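Local coordinates for uncharacterized protein (Pseudomonas syringae pv. tomato, PDB 3K4I), which is of unknown function but belongs to the aldolase/RraA family, with a mixed beta sheet flanked by helices and three copies in the assembly, at residues S85-N91 against I113-D119; I56-V60 against T164-G168; H22-L28 against A193-E197; V16-C20 against V190-R194. One frame throughout, in Å; residues are numbered along the deposited sequence.

Contact 1: residues S85-N91 against I113-D119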
loop_
_atom_site.group_PDB
_atom_site.type_symbol
_atom_site.label_atom_id
_atom_site.label_comp_id
_atom_site.label_asym_id
_atom_site.label_seq_id
_atom_site.Cartn_x
_atom_site.Cartn_y
_atom_site.Cartn_z
ATOM N N SER C 85 -24.579 -0.777 -9.383
ATOM C CA SER C 85 -24.072 -1.747 -8.396
ATOM C C SER C 85 -22.650 -1.464 -7.998
ATOM O O SER C 85 -21.861 -0.975 -8.802
ATOM C CB SER C 85 -24.111 -3.150 -8.969
ATOM O OG SER C 85 -25.438 -3.558 -9.230
ATOM N N VAL C 86 -22.313 -1.817 -6.750
ATOM C CA VAL C 86 -20.921 -2.048 -6.354
ATOM C C VAL C 86 -20.804 -3.567 -6.145
ATOM O O VAL C 86 -21.543 -4.108 -5.369
ATOM C CB VAL C 86 -20.612 -1.309 -5.036
ATOM C CG1 VAL C 86 -19.280 -1.729 -4.442
ATOM C CG2 VAL C 86 -20.646 0.228 -5.258
ATOM N N ILE C 87 -19.875 -4.228 -6.841
ATOM C CA ILE C 87 -19.729 -5.673 -6.776
ATOM C C ILE C 87 -18.910 -5.951 -5.522
ATOM O O ILE C 87 -17.900 -5.292 -5.307
ATOM C CB ILE C 87 -19.001 -6.207 -8.038
ATOM C CG1 ILE C 87 -19.926 -6.125 -9.263
ATOM C CG2 ILE C 87 -18.497 -7.683 -7.779
ATOM C CD1 ILE C 87 -19.262 -6.408 -10.670
ATOM N N VAL C 88 -19.370 -6.888 -4.692
ATOM C CA VAL C 88 -18.653 -7.221 -3.454
ATOM C C VAL C 88 -18.378 -8.691 -3.568
ATOM O O VAL C 88 -19.316 -9.478 -3.565
ATOM C CB VAL C 88 -19.459 -6.920 -2.182
ATOM C CG1 VAL C 88 -18.646 -7.320 -0.914
ATOM C CG2 VAL C 88 -19.842 -5.439 -2.136
ATOM N N SER C 89 -17.091 -9.041 -3.690
ATOM C CA SER C 89 -16.668 -10.391 -4.022
ATOM C C SER C 89 -15.910 -10.978 -2.877
ATOM O O SER C 89 -14.976 -10.344 -2.356
ATOM C CB SER C 89 -15.774 -10.398 -5.267
ATOM O OG SER C 89 -16.545 -10.138 -6.422
ATOM N N SER C 90 -16.295 -12.177 -2.497
ATOM C CA SER C 90 -15.634 -12.842 -1.353
ATOM C C SER C 90 -14.991 -14.149 -1.777
ATOM O O SER C 90 -15.658 -15.056 -2.266
ATOM C CB SER C 90 -16.605 -12.981 -0.167
ATOM O OG SER C 90 -15.921 -13.480 0.984
ATOM N N ASN C 91 -13.676 -14.222 -1.562
ATOM C CA ASN C 91 -12.875 -15.370 -1.971
ATOM C C ASN C 91 -11.990 -15.822 -0.803
ATOM O O ASN C 91 -10.779 -16.140 -0.975
ATOM C CB ASN C 91 -12.051 -15.017 -3.216
ATOM C CG ASN C 91 -11.313 -16.216 -3.797
ATOM O OD1 ASN C 91 -11.803 -17.358 -3.734
ATOM N ND2 ASN C 91 -10.117 -15.972 -4.341
ATOM N N ILE C 113 -21.384 -0.133 -13.724
ATOM C CA ILE C 113 -20.950 -0.699 -12.450
ATOM C C ILE C 113 -19.933 0.215 -11.741
ATOM O O ILE C 113 -18.959 0.661 -12.368
ATOM C CB ILE C 113 -20.366 -2.097 -12.653
ATOM C CG1 ILE C 113 -21.436 -2.996 -13.300
ATOM C CG2 ILE C 113 -19.862 -2.700 -11.277
ATOM C CD1 ILE C 113 -20.943 -4.385 -13.800
ATOM N N LYS C 114 -20.197 0.546 -10.474
ATOM C CA LYS C 114 -19.553 1.707 -9.814
ATOM C C LYS C 114 -18.210 1.422 -9.166
ATOM O O LYS C 114 -17.402 2.335 -8.973
ATOM C CB LYS C 114 -20.462 2.336 -8.734
ATOM C CG LYS C 114 -21.908 2.620 -9.132
ATOM C CD LYS C 114 -22.018 3.804 -10.056
ATOM C CE LYS C 114 -21.520 5.102 -9.436
ATOM N NZ LYS C 114 -22.340 5.509 -8.278
ATOM N N GLY C 115 -18.001 0.164 -8.779
ATOM C CA GLY C 115 -16.767 -0.217 -8.115
ATOM C C GLY C 115 -16.805 -1.686 -7.716
ATOM O O GLY C 115 -17.849 -2.364 -7.813
ATOM N N THR C 116 -15.672 -2.168 -7.253
ATOM C CA THR C 116 -15.542 -3.561 -6.849
ATOM C C THR C 116 -14.789 -3.615 -5.544
ATOM O O THR C 116 -13.719 -3.006 -5.415
ATOM C CB THR C 116 -14.815 -4.401 -7.922
ATOM O OG1 THR C 116 -15.622 -4.401 -9.097
ATOM C CG2 THR C 116 -14.704 -5.839 -7.478
ATOM N N VAL C 117 -15.362 -4.352 -4.598
ATOM C CA VAL C 117 -14.797 -4.538 -3.259
ATOM C C VAL C 117 -14.457 -6.023 -3.175
ATOM O O VAL C 117 -15.348 -6.843 -3.413
ATOM C CB VAL C 117 -15.857 -4.194 -2.205
ATOM C CG1 VAL C 117 -15.360 -4.516 -0.822
ATOM C CG2 VAL C 117 -16.229 -2.735 -2.306
ATOM N N ILE C 118 -13.222 -6.372 -2.789
ATOM C CA ILE C 118 -12.777 -7.775 -2.799
ATOM C C ILE C 118 -12.164 -8.245 -1.493
ATOM O O ILE C 118 -11.160 -7.692 -1.029
ATOM C CB ILE C 118 -11.768 -8.066 -3.942
ATOM C CG1 ILE C 118 -12.301 -7.547 -5.277
ATOM C CG2 ILE C 118 -11.516 -9.556 -4.058
ATOM C CD1 ILE C 118 -11.300 -7.646 -6.409
ATOM N N ASP C 119 -12.783 -9.287 -0.938
ATOM C CA ASP C 119 -12.221 -10.032 0.191
ATOM C C ASP C 119 -11.309 -11.067 -0.474
ATOM O O ASP C 119 -11.668 -12.226 -0.632
ATOM C CB ASP C 119 -13.364 -10.653 1.011
ATOM C CG ASP C 119 -12.888 -11.696 2.027
ATOM O OD1 ASP C 119 -11.816 -11.513 2.592
ATOM O OD2 ASP C 119 -13.624 -12.687 2.229
#
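Strands 85-90 and 115-119 run side by side as parallel neighbours in the buried central sheet, their axes 4.6 Å apart. Backbone bonds carry the pairing: Ile87 N donates to Gly115 O and Ile87 O accepts from Val117 N, after which Ser89 repeats the pattern with Val117 O and Asp119 N. On one face Val86, Val88 and Val117 pack their branches, with Val86 CG1 3.9 Å from Val117 CG2 and Val88 lying alongside Val117, both pointing the same way. These beta-branched residues suit extended backbone and fill the layer against Met171 and Cys173 of strand 170-174. On the other face the far end of Ile87 reaches back along the strand, its CD1 3.8 Å from Ile113 CG2. At the C-terminal end Ser90 OG donates to Asp119 OD2 at 2.7 Å, using the anti lone pair of that oxygen; parallel pairing puts both residues on the valine face, and their torsions (chi1 -173° and 167°) turn hydroxyl and carboxylate toward each other. Asp119 OD1 turns to a salt bridge with Arg138, so both carboxylate oxygens are engaged, which holds the group's rotation. With helix 102-110 joining the strands, this is a classical beta-alpha-beta unit.

Contact 2: residues I56-V60 against T164-G168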
loop_
_atom_site.group_PDB
_atom_site.type_symbol
_atom_site.label_atom_id
_atom_site.label_comp_id
_atom_site.label_asym_id
_atom_site.label_seq_id
_atom_site.Cartn_x
_atom_site.Cartn_y
_atom_site.Cartn_z
ATOM N N ILE C 56 -25.068 -0.056 -4.805
ATOM C CA ILE C 56 -25.810 -1.132 -4.169
ATOM C C ILE C 56 -25.023 -2.411 -4.298
ATOM O O ILE C 56 -24.611 -2.755 -5.394
ATOM C CB ILE C 56 -27.170 -1.289 -4.900
ATOM C CG1 ILE C 56 -27.916 0.050 -4.894
ATOM C CG2 ILE C 56 -27.969 -2.423 -4.306
ATOM C CD1 ILE C 56 -28.206 0.652 -3.462
ATOM N N ALA C 57 -24.844 -3.123 -3.190
ATOM C CA ALA C 57 -24.056 -4.341 -3.194
ATOM C C ALA C 57 -24.687 -5.392 -4.095
ATOM O O ALA C 57 -25.872 -5.694 -3.951
ATOM C CB ALA C 57 -23.935 -4.901 -1.765
ATOM N N PHE C 58 -23.873 -5.973 -4.978
ATOM C CA PHE C 58 -24.217 -7.156 -5.713
ATOM C C PHE C 58 -23.137 -8.144 -5.274
ATOM O O PHE C 58 -21.946 -7.883 -5.501
ATOM C CB PHE C 58 -24.094 -6.902 -7.218
ATOM C CG PHE C 58 -24.359 -8.114 -8.053
ATOM C CD1 PHE C 58 -25.610 -8.274 -8.655
ATOM C CD2 PHE C 58 -23.390 -9.125 -8.193
ATOM C CE1 PHE C 58 -25.902 -9.378 -9.426
ATOM C CE2 PHE C 58 -23.673 -10.275 -8.955
ATOM C CZ PHE C 58 -24.937 -10.384 -9.591
ATOM N N THR C 59 -23.558 -9.199 -4.596
ATOM C CA THR C 59 -22.613 -10.088 -3.903
ATOM C C THR C 59 -22.181 -11.276 -4.751
ATOM O O THR C 59 -22.958 -11.828 -5.549
ATOM C CB THR C 59 -23.198 -10.592 -2.577
ATOM O OG1 THR C 59 -24.486 -11.186 -2.801
ATOM C CG2 THR C 59 -23.366 -9.450 -1.582
ATOM N N VAL C 60 -20.932 -11.680 -4.575
ATOM C CA VAL C 60 -20.377 -12.810 -5.327
ATOM C C VAL C 60 -19.613 -13.638 -4.306
ATOM O O VAL C 60 -18.749 -13.098 -3.601
ATOM C CB VAL C 60 -19.368 -12.299 -6.386
ATOM C CG1 VAL C 60 -18.846 -13.471 -7.223
ATOM C CG2 VAL C 60 -20.017 -11.214 -7.274
ATOM N N THR C 164 -21.744 -8.836 7.859
ATOM C CA THR C 164 -22.646 -9.392 6.889
ATOM C C THR C 164 -22.942 -8.339 5.811
ATOM O O THR C 164 -23.184 -7.180 6.149
ATOM C CB THR C 164 -23.950 -9.835 7.584
ATOM O OG1 THR C 164 -23.676 -11.022 8.343
ATOM C CG2 THR C 164 -25.065 -10.114 6.549
ATOM N N ILE C 165 -22.877 -8.757 4.544
ATOM C CA ILE C 165 -23.276 -7.934 3.377
ATOM C C ILE C 165 -24.406 -8.704 2.706
ATOM O O ILE C 165 -24.252 -9.875 2.291
ATOM C CB ILE C 165 -22.142 -7.700 2.333
ATOM C CG1 ILE C 165 -20.909 -7.027 2.966
ATOM C CG2 ILE C 165 -22.649 -6.850 1.188
ATOM C CD1 ILE C 165 -19.800 -8.004 3.339
ATOM N N GLN C 166 -25.568 -8.068 2.659
ATOM C CA GLN C 166 -26.708 -8.589 1.928
ATOM C C GLN C 166 -26.793 -7.881 0.573
ATOM O O GLN C 166 -26.506 -6.682 0.479
ATOM C CB GLN C 166 -27.997 -8.282 2.699
ATOM C CG GLN C 166 -28.173 -9.021 4.014
ATOM C CD GLN C 166 -28.604 -10.452 3.821
ATOM O OE1 GLN C 166 -28.750 -10.926 2.697
ATOM N NE2 GLN C 166 -28.797 -11.168 4.932
ATOM N N PRO C 167 -27.180 -8.632 -0.477
ATOM C CA PRO C 167 -27.498 -7.995 -1.760
ATOM C C PRO C 167 -28.448 -6.831 -1.505
ATOM O O PRO C 167 -29.500 -6.997 -0.856
ATOM C CB PRO C 167 -28.233 -9.084 -2.538
ATOM C CG PRO C 167 -27.837 -10.397 -1.857
ATOM C CD PRO C 167 -27.579 -10.055 -0.425
ATOM N N GLY C 168 -28.086 -5.671 -2.030
ATOM C CA GLY C 168 -28.949 -4.482 -1.876
ATOM C C GLY C 168 -28.451 -3.506 -0.818
ATOM O O GLY C 168 -28.938 -2.375 -0.710
#
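Where the chain leaves the two-stranded antiparallel sheet of 158-160 and 163-165, residues 165-168 turn against strand 53-63 of the central sheet, a strand-to-loop contact that leads into strand 170-174, the antiparallel neighbour of 53-63. The polar link is one backbone bond: Gly168 N donates to Ala57 O over 2.9 Å, the donor lying in the carbonyl plane on a lone pair. Pro167 CA adds a CH...O contact to the same oxygen, so two successive residues of the turn converge on it. Ala57 is also bonded through its backbone to Asp169, which carries the pairing forward.

Apolar contacts lie beside this bond. Ala57 CB meets Ile165 CG2 at 3.8 Å, its small methyl allowing the loop to come close, and Thr59 CG2 reaches the same isoleucine branch at 3.9 Å, the two side chains sliding past each other in opposite directions. In Thr59 the hydroxyl lies between the backbone N and carbonyl carbon (chi1 53°); there OG1 stands 3.6 Å from Pro167 CG while its hydrogen bond goes to Val156 O.

Backbone shape decides the last residue. Gly168 has a positive phi of 103°, at which a side chain would press on the preceding carbonyl, and its bare CA is approached tightly by Ile56 CG2, at 3.3 Å.

Contact 3: residues H22-L28 against A193-E197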
loop_
_atom_site.group_PDB
_atom_site.type_symbol
_atom_site.label_atom_id
_atom_site.label_comp_id
_atom_site.label_asym_id
_atom_site.label_seq_id
_atom_site.Cartn_x
_atom_site.Cartn_y
_atom_site.Cartn_z
ATOM N N HIS C 22 -21.250 13.260 -1.183
ATOM C CA HIS C 22 -20.578 14.232 -0.317
ATOM C C HIS C 22 -20.364 13.705 1.097
ATOM O O HIS C 22 -20.137 14.495 2.027
ATOM C CB HIS C 22 -21.372 15.546 -0.256
ATOM C CG HIS C 22 -21.760 16.074 -1.602
ATOM N ND1 HIS C 22 -20.935 16.895 -2.343
ATOM C CD2 HIS C 22 -22.883 15.902 -2.340
ATOM C CE1 HIS C 22 -21.537 17.211 -3.477
ATOM N NE2 HIS C 22 -22.718 16.618 -3.501
ATOM N N LEU C 23 -20.426 12.377 1.256
ATOM C CA LEU C 23 -20.194 11.762 2.550
ATOM C C LEU C 23 -18.970 10.865 2.509
ATOM O O LEU C 23 -18.792 10.097 1.570
ATOM C CB LEU C 23 -21.424 10.966 3.034
ATOM C CG LEU C 23 -22.702 11.755 3.327
ATOM C CD1 LEU C 23 -23.878 10.840 3.695
ATOM C CD2 LEU C 23 -22.515 12.871 4.401
ATOM N N ASP C 24 -18.146 10.975 3.548
ATOM C CA ASP C 24 -16.935 10.176 3.719
ATOM C C ASP C 24 -17.291 8.886 4.449
ATOM O O ASP C 24 -18.277 8.841 5.212
ATOM C CB ASP C 24 -15.966 10.932 4.642
ATOM C CG ASP C 24 -15.424 12.217 4.033
ATOM O OD1 ASP C 24 -14.971 13.078 4.809
ATOM O OD2 ASP C 24 -15.417 12.370 2.795
ATOM N N THR C 25 -16.481 7.848 4.241
ATOM C CA THR C 25 -16.644 6.610 5.019
ATOM C C THR C 25 -16.660 6.847 6.520
ATOM O O THR C 25 -17.381 6.140 7.239
ATOM C CB THR C 25 -15.581 5.567 4.650
ATOM O OG1 THR C 25 -14.292 6.179 4.676
ATOM C CG2 THR C 25 -15.867 5.008 3.232
ATOM N N ALA C 26 -15.869 7.807 7.010
ATOM C CA ALA C 26 -15.867 8.112 8.449
ATOM C C ALA C 26 -17.233 8.573 8.966
ATOM O O ALA C 26 -17.674 8.131 10.030
ATOM C CB ALA C 26 -14.762 9.116 8.809
ATOM N N SER C 27 -17.906 9.474 8.235
ATOM C CA SER C 27 -19.205 9.953 8.676
ATOM C C SER C 27 -20.218 8.802 8.738
ATOM O O SER C 27 -20.984 8.690 9.698
ATOM C CB SER C 27 -19.725 11.049 7.743
ATOM O OG SER C 27 -18.663 11.953 7.452
ATOM N N LEU C 28 -20.196 7.956 7.704
ATOM C CA LEU C 28 -21.128 6.854 7.608
ATOM C C LEU C 28 -20.874 5.838 8.700
ATOM O O LEU C 28 -21.812 5.342 9.309
ATOM C CB LEU C 28 -21.053 6.193 6.231
ATOM C CG LEU C 28 -21.731 7.112 5.194
ATOM C CD1 LEU C 28 -21.261 6.760 3.815
ATOM C CD2 LEU C 28 -23.267 7.018 5.313
ATOM N N ALA C 193 -25.163 10.659 9.137
ATOM C CA ALA C 193 -23.829 10.949 8.633
ATOM C C ALA C 193 -23.730 12.411 8.224
ATOM O O ALA C 193 -22.727 13.060 8.454
ATOM C CB ALA C 193 -23.467 10.036 7.439
ATOM N N ARG C 194 -24.792 12.922 7.614
ATOM C CA ARG C 194 -24.775 14.319 7.221
ATOM C C ARG C 194 -24.639 15.261 8.434
ATOM O O ARG C 194 -23.966 16.304 8.364
ATOM C CB ARG C 194 -26.067 14.611 6.474
ATOM C CG ARG C 194 -26.003 15.870 5.694
ATOM C CD ARG C 194 -27.353 16.490 5.670
ATOM N NE ARG C 194 -28.362 15.628 5.056
ATOM C CZ ARG C 194 -29.551 16.064 4.651
ATOM N NH1 ARG C 194 -29.868 17.357 4.764
ATOM N NH2 ARG C 194 -30.416 15.224 4.105
ATOM N N ALA C 195 -25.336 14.923 9.515
ATOM C CA ALA C 195 -25.296 15.664 10.758
ATOM C C ALA C 195 -23.910 15.584 11.411
ATOM O O ALA C 195 -23.406 16.575 11.938
ATOM C CB ALA C 195 -26.381 15.149 11.707
ATOM N N VAL C 196 -23.294 14.393 11.394
ATOM C CA VAL C 196 -21.915 14.250 11.855
ATOM C C VAL C 196 -20.940 15.166 11.082
ATOM O O VAL C 196 -20.115 15.869 11.690
ATOM C CB VAL C 196 -21.453 12.776 11.742
ATOM C CG1 VAL C 196 -19.942 12.655 12.019
ATOM C CG2 VAL C 196 -22.237 11.911 12.694
ATOM N N GLU C 197 -21.073 15.193 9.760
ATOM C CA GLU C 197 -20.210 16.017 8.915
ATOM C C GLU C 197 -20.405 17.488 9.238
ATOM O O GLU C 197 -19.429 18.232 9.341
ATOM C CB GLU C 197 -20.425 15.736 7.413
ATOM C CG GLU C 197 -19.839 14.363 7.019
ATOM C CD GLU C 197 -19.362 14.249 5.573
ATOM O OE1 GLU C 197 -19.579 15.210 4.784
ATOM O OE2 GLU C 197 -18.760 13.190 5.247
#
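The start of helix 25-33, with the turn before it, lies against the middle of the long helix 186-207, the backbones coming nearest at Ser27 and Ala193, whose CA atoms are 4.7 Å apart. This helix-to-helix packing depends on small residues: Ala193 CB sits 3.6 Å from Ser27 O and 3.7 Å from Leu28 CD2. Leu23 adds its CD1 to the same Ala193 methyl and lays CD2 against Glu197 CD, so one leucine bridges an apolar and a polar neighbour.

Glu197 extends beyond CG and carries its carboxylate to the N-terminal end of helix 25-33. Asp24 holds the N-cap position, yet its side chain makes no capping bond. Ser27 OG approaches Glu197 OE2, but its modelled place is doubtful. The carboxylate of Asp24 stands close to that of Glu197, with Asp24 OD1 3.8 Å from Glu197 OE2 and the two planes 53° apart. Asp24 also packs on Asp124 of the second subunit, and its side chain is about 4 Å from a bound magnesium ion. The backbone amide of Asp24 donates to Glu197 OE2 at 2.9 Å, nearly straight at 166°.

Contact 4: residues V16-C20 against V190-R194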
loop_
_atom_site.group_PDB
_atom_site.type_symbol
_atom_site.label_atom_id
_atom_site.label_comp_id
_atom_site.label_asym_id
_atom_site.label_seq_id
_atom_site.Cartn_x
_atom_site.Cartn_y
_atom_site.Cartn_z
ATOM N N VAL C 16 -30.966 9.346 -1.702
ATOM C CA VAL C 16 -30.103 8.876 -0.609
ATOM C C VAL C 16 -28.726 8.532 -1.168
ATOM O O VAL C 16 -27.707 8.889 -0.582
ATOM C CB VAL C 16 -30.758 7.662 0.113
ATOM C CG1 VAL C 16 -29.778 6.965 1.082
ATOM C CG2 VAL C 16 -32.026 8.094 0.868
ATOM N N LEU C 17 -28.698 7.881 -2.331
ATOM C CA LEU C 17 -27.438 7.593 -3.022
ATOM C C LEU C 17 -26.733 8.882 -3.455
ATOM O O LEU C 17 -25.512 9.004 -3.307
ATOM C CB LEU C 17 -27.674 6.658 -4.221
ATOM C CG LEU C 17 -28.220 5.270 -3.867
ATOM C CD1 LEU C 17 -29.060 4.643 -4.992
ATOM C CD2 LEU C 17 -27.109 4.305 -3.447
ATOM N N ASP C 18 -27.503 9.856 -3.944
ATOM C CA ASP C 18 -26.901 11.106 -4.397
ATOM C C ASP C 18 -26.216 11.843 -3.254
ATOM O O ASP C 18 -25.090 12.327 -3.415
ATOM C CB ASP C 18 -27.911 11.989 -5.150
ATOM C CG ASP C 18 -28.408 11.329 -6.435
ATOM O OD1 ASP C 18 -27.622 10.579 -7.056
ATOM O OD2 ASP C 18 -29.577 11.536 -6.816
ATOM N N GLU C 19 -26.874 11.875 -2.094
ATOM C CA GLU C 19 -26.318 12.477 -0.887
ATOM C C GLU C 19 -24.952 11.921 -0.509
ATOM O O GLU C 19 -24.109 12.670 -0.033
ATOM C CB GLU C 19 -27.242 12.282 0.293
ATOM C CG GLU C 19 -28.549 13.024 0.183
ATOM C CD GLU C 19 -29.300 13.017 1.493
ATOM O OE1 GLU C 19 -29.026 13.905 2.320
ATOM O OE2 GLU C 19 -30.149 12.116 1.694
ATOM N N CYS C 20 -24.751 10.616 -0.720
ATOM C CA CYS C 20 -23.479 9.932 -0.403
ATOM C C CYS C 20 -22.280 10.364 -1.246
ATOM O O CYS C 20 -21.130 10.027 -0.938
ATOM C CB CYS C 20 -23.671 8.422 -0.518
ATOM S SG CYS C 20 -24.432 7.693 0.932
ATOM N N VAL C 190 -27.650 7.738 6.429
ATOM C CA VAL C 190 -27.227 8.853 5.603
ATOM C C VAL C 190 -27.605 10.193 6.261
ATOM O O VAL C 190 -26.795 11.119 6.285
ATOM C CB VAL C 190 -27.778 8.729 4.156
ATOM C CG1 VAL C 190 -27.619 10.053 3.383
ATOM C CG2 VAL C 190 -27.046 7.601 3.441
ATOM N N LEU C 191 -28.810 10.269 6.817
ATOM C CA LEU C 191 -29.238 11.419 7.603
ATOM C C LEU C 191 -28.303 11.687 8.799
ATOM O O LEU C 191 -27.865 12.827 9.021
ATOM C CB LEU C 191 -30.688 11.227 8.089
ATOM C CG LEU C 191 -31.374 12.343 8.878
ATOM C CD1 LEU C 191 -31.676 13.532 7.958
ATOM C CD2 LEU C 191 -32.669 11.829 9.494
ATOM N N ARG C 192 -27.959 10.632 9.543
ATOM C CA ARG C 192 -27.065 10.810 10.676
ATOM C C ARG C 192 -25.646 11.228 10.246
ATOM O O ARG C 192 -25.029 12.090 10.891
ATOM C CB ARG C 192 -27.020 9.531 11.538
ATOM C CG ARG C 192 -28.296 9.360 12.352
ATOM C CD ARG C 192 -28.334 8.020 13.052
ATOM N NE ARG C 192 -29.575 7.867 13.815
ATOM C CZ ARG C 192 -29.634 7.550 15.105
ATOM N NH1 ARG C 192 -28.523 7.304 15.792
ATOM N NH2 ARG C 192 -30.820 7.458 15.701
ATOM N N ALA C 193 -25.163 10.659 9.137
ATOM C CA ALA C 193 -23.829 10.949 8.633
ATOM C C ALA C 193 -23.730 12.411 8.224
ATOM O O ALA C 193 -22.727 13.060 8.454
ATOM C CB ALA C 193 -23.467 10.036 7.439
ATOM N N ARG C 194 -24.792 12.922 7.614
ATOM C CA ARG C 194 -24.775 14.319 7.221
ATOM C C ARG C 194 -24.639 15.261 8.434
ATOM O O ARG C 194 -23.966 16.304 8.364
ATOM C CB ARG C 194 -26.067 14.611 6.474
ATOM C CG ARG C 194 -26.003 15.870 5.694
ATOM C CD ARG C 194 -27.353 16.490 5.670
ATOM N NE ARG C 194 -28.362 15.628 5.056
ATOM C CZ ARG C 194 -29.551 16.064 4.651
ATOM N NH1 ARG C 194 -29.868 17.357 4.764
ATOM N NH2 ARG C 194 -30.416 15.224 4.105
#
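Val190 projects from helix 186-207 against helix 14-19 and the adjoining Cys20, forming a small helix-to-helix contact in which one branched residue is met by three residues on one face of the turn. Its two methyls divide the work. CG2 takes the apolar partners, Val16 CG1 at 3.7 Å and Cys20 SG at 3.6 Å, while CG1 lies alongside Glu19, 3.8 Å from its CB and close to OE2. The side chains of Val16 and Val190 meet at a slant. Valine suits this place because its two short branches can serve different neighbours without a long chain to order; the buried Cys20 likewise offers a compact sulfur, and its side chain also touches Leu170 and Val172 of strand 170-174.

Beside this apolar patch, nearer the protein surface, Glu19 and Arg194 form a salt bridge. Glu19 is extended beyond CG, whereas Arg194 leaves its helix with CG anti to the backbone N (chi1 -164°) and then bends at chi2 and chi3, which sets NH2 against the Glu19 carboxylate. The two flat groups are turned steeply, their planes 79° apart, so the charges meet through a single oxygen rather than as a paired, coplanar fork: Glu19 OE1 lies 2.6 Å from Arg194 NH2.

Overall arrangement
Contacts 1 and 2 are neighbours within the central sheet, their centres 9 Å apart: strands 53-63 and 85-90 pair directly, Val86 N lying 2.8 Å from Ile56 O in a probable hydrogen bond. Contacts 3 and 4 form a second cluster, 7 Å between centres, on helix 186-207; they share Ala193 and Arg194, and Leu23 CD1 packs on Val190 CG1 at 3.8 Å. The clusters meet where Ile56 CD1 of contact 2 touches Leu17 CD2 of contact 4, although those centres are about 19 Å apart. Contact 3 comes near a bound magnesium ion through Asp24, whereas Arg194 in contact 4 is about 11 Å from one.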